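Cell shape-determining protein MreC (Listeria monocytogenes, PDB 2J5U) probably takes part in forming and maintaining cell shape, and assembles into a homooligomer of 24 subunits arranged as 12 dimers. Local coordinates at residues Gly108-Val113 with Asn220-Leu225. Sequence-based numbering, arbitrary orientation.
Sequences GLIGKV and NHVTVL
Ile-110 and Val-222 bring segments 108-113 and 220-225 together through side chains alone, their CA atoms 8.7 Å apart, too far for backbone pairing; Val-113 and Val-224 are matched in the same way, at 8.1 Å between CA atoms. A chi1 of 70° sets CG1 of Ile-110 over its own main chain, flanked by N and C, and the extended chain beyond it (chi2 167°) carries the terminal CD1 across to the CG2 methyl of Val-222. The two side chains meet at a slant, methyl against methyl. Three residues further on, Val-113 uses its CG2, the branch beside the backbone N, to touch CG1 of Val-224 at 4.1 Å, the two side chains running nearly perpendicular. All four residues are buried, and the contact between them is wholly apolar. A classic beta bulge places Ile-110 and Gly-111 together opposite Val-103. Strand 102-105 lies between the two strands in the closed antiparallel barrel, pairing with each, so the contact reaches past an intervening strand to join second neighbours within the barrel. Val-103 touches both Ile-110 and Val-222, Met-216 from a loop also packs on Ile-110, and strand 121-125 flanks strand 108-116 on its other edge.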
loop_
_atom_site.group_PDB
_atom_site.type_symbol
_atom_site.label_atom_id
_atom_site.label_comp_id
_atom_site.label_asym_id
_atom_site.label_seq_id
_atom_site.Cartn_x
_atom_site.Cartn_y
_atom_site.Cartn_z
ATOM N N GLY A 108 31.014 12.707 -67.237
ATOM C CA GLY A 108 31.575 11.426 -66.827
ATOM C C GLY A 108 33.059 11.287 -66.527
ATOM O O GLY A 108 33.846 12.231 -66.623
ATOM N N LEU A 109 33.430 10.072 -66.142
ATOM C CA LEU A 109 34.811 9.720 -65.821
ATOM C C LEU A 109 35.613 9.524 -67.114
ATOM O O LEU A 109 35.134 8.864 -68.045
ATOM C CB LEU A 109 34.831 8.404 -65.034
ATOM C CG LEU A 109 36.214 7.851 -64.679
ATOM C CD1 LEU A 109 36.826 8.761 -63.658
ATOM C CD2 LEU A 109 36.137 6.465 -64.112
ATOM N N ILE A 110 36.821 10.078 -67.187
ATOM C CA ILE A 110 37.614 9.866 -68.398
ATOM C C ILE A 110 38.953 9.160 -68.166
ATOM O O ILE A 110 39.584 8.698 -69.111
ATOM C CB ILE A 110 37.880 11.181 -69.174
ATOM C CG1 ILE A 110 38.846 12.070 -68.397
ATOM C CG2 ILE A 110 36.565 11.885 -69.441
ATOM C CD1 ILE A 110 39.399 13.198 -69.195
ATOM N N GLY A 111 39.403 9.070 -66.921
ATOM C CA GLY A 111 40.658 8.383 -66.696
ATOM C C GLY A 111 41.293 8.606 -65.352
ATOM O O GLY A 111 40.622 9.017 -64.406
ATOM N N LYS A 112 42.588 8.321 -65.267
ATOM C CA LYS A 112 43.315 8.509 -64.030
ATOM C C LYS A 112 44.717 9.011 -64.294
ATOM O O LYS A 112 45.303 8.735 -65.333
ATOM C CB LYS A 112 43.380 7.209 -63.226
ATOM C CG LYS A 112 44.308 6.157 -63.773
ATOM C CD LYS A 112 44.488 5.057 -62.744
ATOM C CE LYS A 112 45.452 3.990 -63.227
ATOM N NZ LYS A 112 45.044 3.415 -64.549
ATOM N N VAL A 113 45.254 9.756 -63.340
ATOM C CA VAL A 113 46.591 10.284 -63.489
ATOM C C VAL A 113 47.611 9.153 -63.388
ATOM O O VAL A 113 47.530 8.308 -62.504
ATOM C CB VAL A 113 46.876 11.323 -62.407
ATOM C CG1 VAL A 113 48.246 11.925 -62.611
ATOM C CG2 VAL A 113 45.819 12.396 -62.456
ATOM N N ASN A 220 39.223 18.605 -73.845
ATOM C CA ASN A 220 39.859 19.890 -73.675
ATOM C C ASN A 220 39.863 20.235 -72.202
ATOM O O ASN A 220 40.895 20.140 -71.541
ATOM C CB ASN A 220 39.128 20.976 -74.439
ATOM C CG ASN A 220 39.808 22.326 -74.296
ATOM O OD1 ASN A 220 39.197 23.370 -74.526
ATOM N ND2 ASN A 220 41.090 22.311 -73.915
ATOM N N HIS A 221 38.709 20.643 -71.685
ATOM C CA HIS A 221 38.604 20.978 -70.270
ATOM C C HIS A 221 38.336 19.726 -69.460
ATOM O O HIS A 221 37.493 18.897 -69.816
ATOM C CB HIS A 221 37.535 22.029 -70.060
ATOM C CG HIS A 221 37.919 23.356 -70.625
ATOM N ND1 HIS A 221 39.104 23.981 -70.295
ATOM C CD2 HIS A 221 37.315 24.151 -71.539
ATOM C CE1 HIS A 221 39.216 25.102 -70.985
ATOM N NE2 HIS A 221 38.144 25.229 -71.746
ATOM N N VAL A 222 39.055 19.609 -68.351
ATOM C CA VAL A 222 38.991 18.418 -67.532
ATOM C C VAL A 222 39.162 18.692 -66.036
ATOM O O VAL A 222 39.678 19.744 -65.642
ATOM C CB VAL A 222 40.096 17.474 -68.048
ATOM C CG1 VAL A 222 40.936 16.935 -66.919
ATOM C CG2 VAL A 222 39.481 16.393 -68.867
ATOM N N THR A 223 38.747 17.746 -65.197
ATOM C CA THR A 223 38.871 17.930 -63.745
ATOM C C THR A 223 39.511 16.768 -62.974
ATOM O O THR A 223 39.055 15.620 -63.040
ATOM C CB THR A 223 37.498 18.230 -63.113
ATOM O OG1 THR A 223 36.913 19.344 -63.788
ATOM C CG2 THR A 223 37.649 18.591 -61.648
ATOM N N VAL A 224 40.566 17.082 -62.231
ATOM C CA VAL A 224 41.273 16.079 -61.442
ATOM C C VAL A 224 40.724 16.076 -60.011
ATOM O O VAL A 224 40.709 17.103 -59.341
ATOM C CB VAL A 224 42.795 16.370 -61.408
ATOM C CG1 VAL A 224 43.521 15.293 -60.631
ATOM C CG2 VAL A 224 43.341 16.436 -62.804
ATOM N N LEU A 225 40.277 14.911 -59.553
ATOM C CA LEU A 225 39.713 14.761 -58.214
ATOM C C LEU A 225 40.648 14.171 -57.164
ATOM O O LEU A 225 41.152 13.068 -57.322
ATOM C CB LEU A 225 38.461 13.878 -58.272
ATOM C CG LEU A 225 37.477 14.161 -59.406
ATOM C CD1 LEU A 225 36.286 13.229 -59.293
ATOM C CD2 LEU A 225 37.047 15.618 -59.356
#